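Local coordinates for soluble lytic murein transglycosylase (Escherichia coli, PDB 1QSA), which cleaves the glycosidic bonds between N-acetylmuramic acid and N-acetylglucosamine in peptidoglycan, leaving a 1,6-anhydro bond on the muramic acid product, at residues G124-W129 against S144-S149. Sequence-based numbering, arbitrary orientation.
With SO4 (sulfate ion), chain M.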
loop_
_atom_site.group_PDB
_atom_site.type_symbol
_atom_site.label_atom_id
_atom_site.label_comp_id
_atom_site.label_asym_id
_atom_site.label_seq_id
_atom_site.Cartn_x
_atom_site.Cartn_y
_atom_site.Cartn_z
ATOM N N GLY A 124 -17.787 18.166 15.746
ATOM C CA GLY A 124 -16.947 16.976 15.674
ATOM C C GLY A 124 -17.665 15.822 15.018
ATOM O O GLY A 124 -17.094 15.115 14.169
ATOM N N ALA A 125 -18.918 15.623 15.418
ATOM C CA ALA A 125 -19.749 14.557 14.862
ATOM C C ALA A 125 -19.855 14.672 13.344
ATOM O O ALA A 125 -19.654 13.686 12.635
ATOM C CB ALA A 125 -21.142 14.583 15.485
ATOM N N LYS A 126 -20.107 15.883 12.851
ATOM C CA LYS A 126 -20.250 16.101 11.409
ATOM C C LYS A 126 -18.985 15.714 10.641
ATOM O O LYS A 126 -19.060 15.092 9.580
ATOM C CB LYS A 126 -20.629 17.559 11.120
ATOM C CG LYS A 126 -20.945 17.805 9.655
ATOM C CD LYS A 126 -21.345 19.250 9.408
ATOM C CE LYS A 126 -21.676 19.462 7.934
ATOM N NZ LYS A 126 -21.999 20.884 7.632
ATOM N N GLU A 127 -17.829 16.056 11.194
ATOM C CA GLU A 127 -16.555 15.733 10.569
ATOM C C GLU A 127 -16.338 14.209 10.513
ATOM O O GLU A 127 -15.833 13.681 9.526
ATOM C CB GLU A 127 -15.420 16.408 11.334
ATOM C CG GLU A 127 -14.057 16.262 10.682
ATOM C CD GLU A 127 -12.990 17.098 11.368
ATOM O OE1 GLU A 127 -13.311 18.211 11.851
ATOM O OE2 GLU A 127 -11.827 16.641 11.423
ATOM N N LEU A 128 -16.731 13.520 11.579
ATOM C CA LEU A 128 -16.598 12.066 11.672
ATOM C C LEU A 128 -17.629 11.349 10.786
ATOM O O LEU A 128 -17.418 10.220 10.338
ATOM C CB LEU A 128 -16.767 11.628 13.141
ATOM C CG LEU A 128 -15.617 11.971 14.105
ATOM C CD1 LEU A 128 -16.069 11.876 15.570
ATOM C CD2 LEU A 128 -14.426 11.053 13.833
ATOM N N TRP A 129 -18.749 12.022 10.550
ATOM C CA TRP A 129 -19.845 11.481 9.764
ATOM C C TRP A 129 -19.605 11.492 8.262
ATOM O O TRP A 129 -19.976 10.552 7.567
ATOM C CB TRP A 129 -21.109 12.294 10.069
ATOM C CG TRP A 129 -22.329 11.950 9.256
ATOM C CD1 TRP A 129 -22.806 12.616 8.149
ATOM C CD2 TRP A 129 -23.274 10.911 9.537
ATOM N NE1 TRP A 129 -23.990 12.053 7.738
ATOM C CE2 TRP A 129 -24.303 11.006 8.566
ATOM C CE3 TRP A 129 -23.357 9.909 10.518
ATOM C CZ2 TRP A 129 -25.397 10.137 8.547
ATOM C CZ3 TRP A 129 -24.447 9.040 10.501
ATOM C CH2 TRP A 129 -25.454 9.162 9.516
ATOM N N SER A 144 -26.159 9.206 17.001
ATOM C CA SER A 144 -27.532 9.084 17.495
ATOM C C SER A 144 -27.984 10.349 18.227
ATOM O O SER A 144 -29.042 10.900 17.910
ATOM C CB SER A 144 -27.658 7.872 18.417
ATOM O OG SER A 144 -29.004 7.695 18.814
ATOM N N VAL A 145 -27.195 10.828 19.191
ATOM C CA VAL A 145 -27.589 12.043 19.922
ATOM C C VAL A 145 -27.539 13.277 19.028
ATOM O O VAL A 145 -28.350 14.203 19.185
ATOM C CB VAL A 145 -26.772 12.267 21.248
ATOM C CG1 VAL A 145 -27.024 11.115 22.223
ATOM C CG2 VAL A 145 -25.277 12.434 20.974
ATOM N N TRP A 146 -26.618 13.277 18.063
ATOM C CA TRP A 146 -26.475 14.384 17.123
ATOM C C TRP A 146 -27.770 14.520 16.333
ATOM O O TRP A 146 -28.335 15.613 16.233
ATOM C CB TRP A 146 -25.293 14.129 16.183
ATOM C CG TRP A 146 -25.103 15.128 15.073
ATOM C CD1 TRP A 146 -25.332 16.480 15.112
ATOM C CD2 TRP A 146 -24.615 14.843 13.755
ATOM N NE1 TRP A 146 -25.012 17.050 13.901
ATOM C CE2 TRP A 146 -24.569 16.068 13.051
ATOM C CE3 TRP A 146 -24.207 13.668 13.105
ATOM C CZ2 TRP A 146 -24.128 16.154 11.725
ATOM C CZ3 TRP A 146 -23.771 13.754 11.788
ATOM C CH2 TRP A 146 -23.733 14.992 11.114
ATOM N N ARG A 147 -28.258 13.404 15.804
ATOM C CA ARG A 147 -29.501 13.416 15.049
ATOM C C ARG A 147 -30.692 13.773 15.959
ATOM O O ARG A 147 -31.571 14.535 15.568
ATOM C CB ARG A 147 -29.736 12.058 14.376
ATOM C CG ARG A 147 -31.028 11.987 13.565
ATOM C CD ARG A 147 -31.135 10.666 12.820
ATOM N NE ARG A 147 -32.363 10.596 12.025
ATOM C CZ ARG A 147 -32.661 9.609 11.185
ATOM N NH1 ARG A 147 -31.818 8.597 10.996
ATOM N NH2 ARG A 147 -33.810 9.638 10.518
ATOM N N ALA A 148 -30.691 13.257 17.183
ATOM C CA ALA A 148 -31.774 13.521 18.127
ATOM C C ALA A 148 -31.883 14.993 18.533
ATOM O O ALA A 148 -32.957 15.441 18.934
ATOM C CB ALA A 148 -31.619 12.644 19.367
ATOM N N SER A 149 -30.789 15.738 18.395
ATOM C CA SER A 149 -30.750 17.155 18.761
ATOM C C SER A 149 -31.477 18.070 17.781
ATOM O O SER A 149 -31.774 19.220 18.113
ATOM C CB SER A 149 -29.304 17.637 18.840
ATOM O OG SER A 149 -28.783 17.821 17.535
HETATM S S SO4 M . -36.853 12.212 11.028
HETATM O O1 SO4 M . -36.419 13.374 10.228
HETATM O O2 SO4 M . -37.587 11.263 10.170
HETATM O O3 SO4 M . -35.676 11.547 11.625
HETATM O O4 SO4 M . -37.750 12.669 12.112
#
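Trp146 and Trp129 both carry CG anti to the backbone N (chi1 174° and 175°), which sends each indole off its helix toward the other; the two side chains cross at about a right angle. The six-membered ring of Trp146 sets its edge against the face of the Trp129 five-membered ring, CZ3 of Trp146 standing over the rim 3.4 Å from CG of Trp129. This is a T-shaped stack, its planes at 79° and its ring centroids 5.0 Å apart. One turn back along helix 118-129, Ala125 lays its methyl over a face of Trp146: CB sits 4.2 Å from the centroid of the Trp146 five-membered ring, a CH-pi contact. Lys126 continues over the same face, toward the rim of the six-membered ring, with CB 3.8 Å from CZ2 of Trp146, while its extended chain carries the amine away. Elsewhere, NE1 of Trp129 is hydrogen-bonded to the carbonyl oxygen of Ala156, which should help fix the rotation of the ring that receives Trp146, and Trp122 also meets the Trp146 ring. On the next residue, Arg147 NH2 hydrogen-bonds O3 of a sulfate, probably from the crystallisation liquor, at 2.9 Å, in the guanidinium plane at its edge. The Trp146 indole thus bridges segments 124-129 and 144-148, whose axes approach to 10.6 Å, and joins two successive helices of the alpha-superhelix of Slt70.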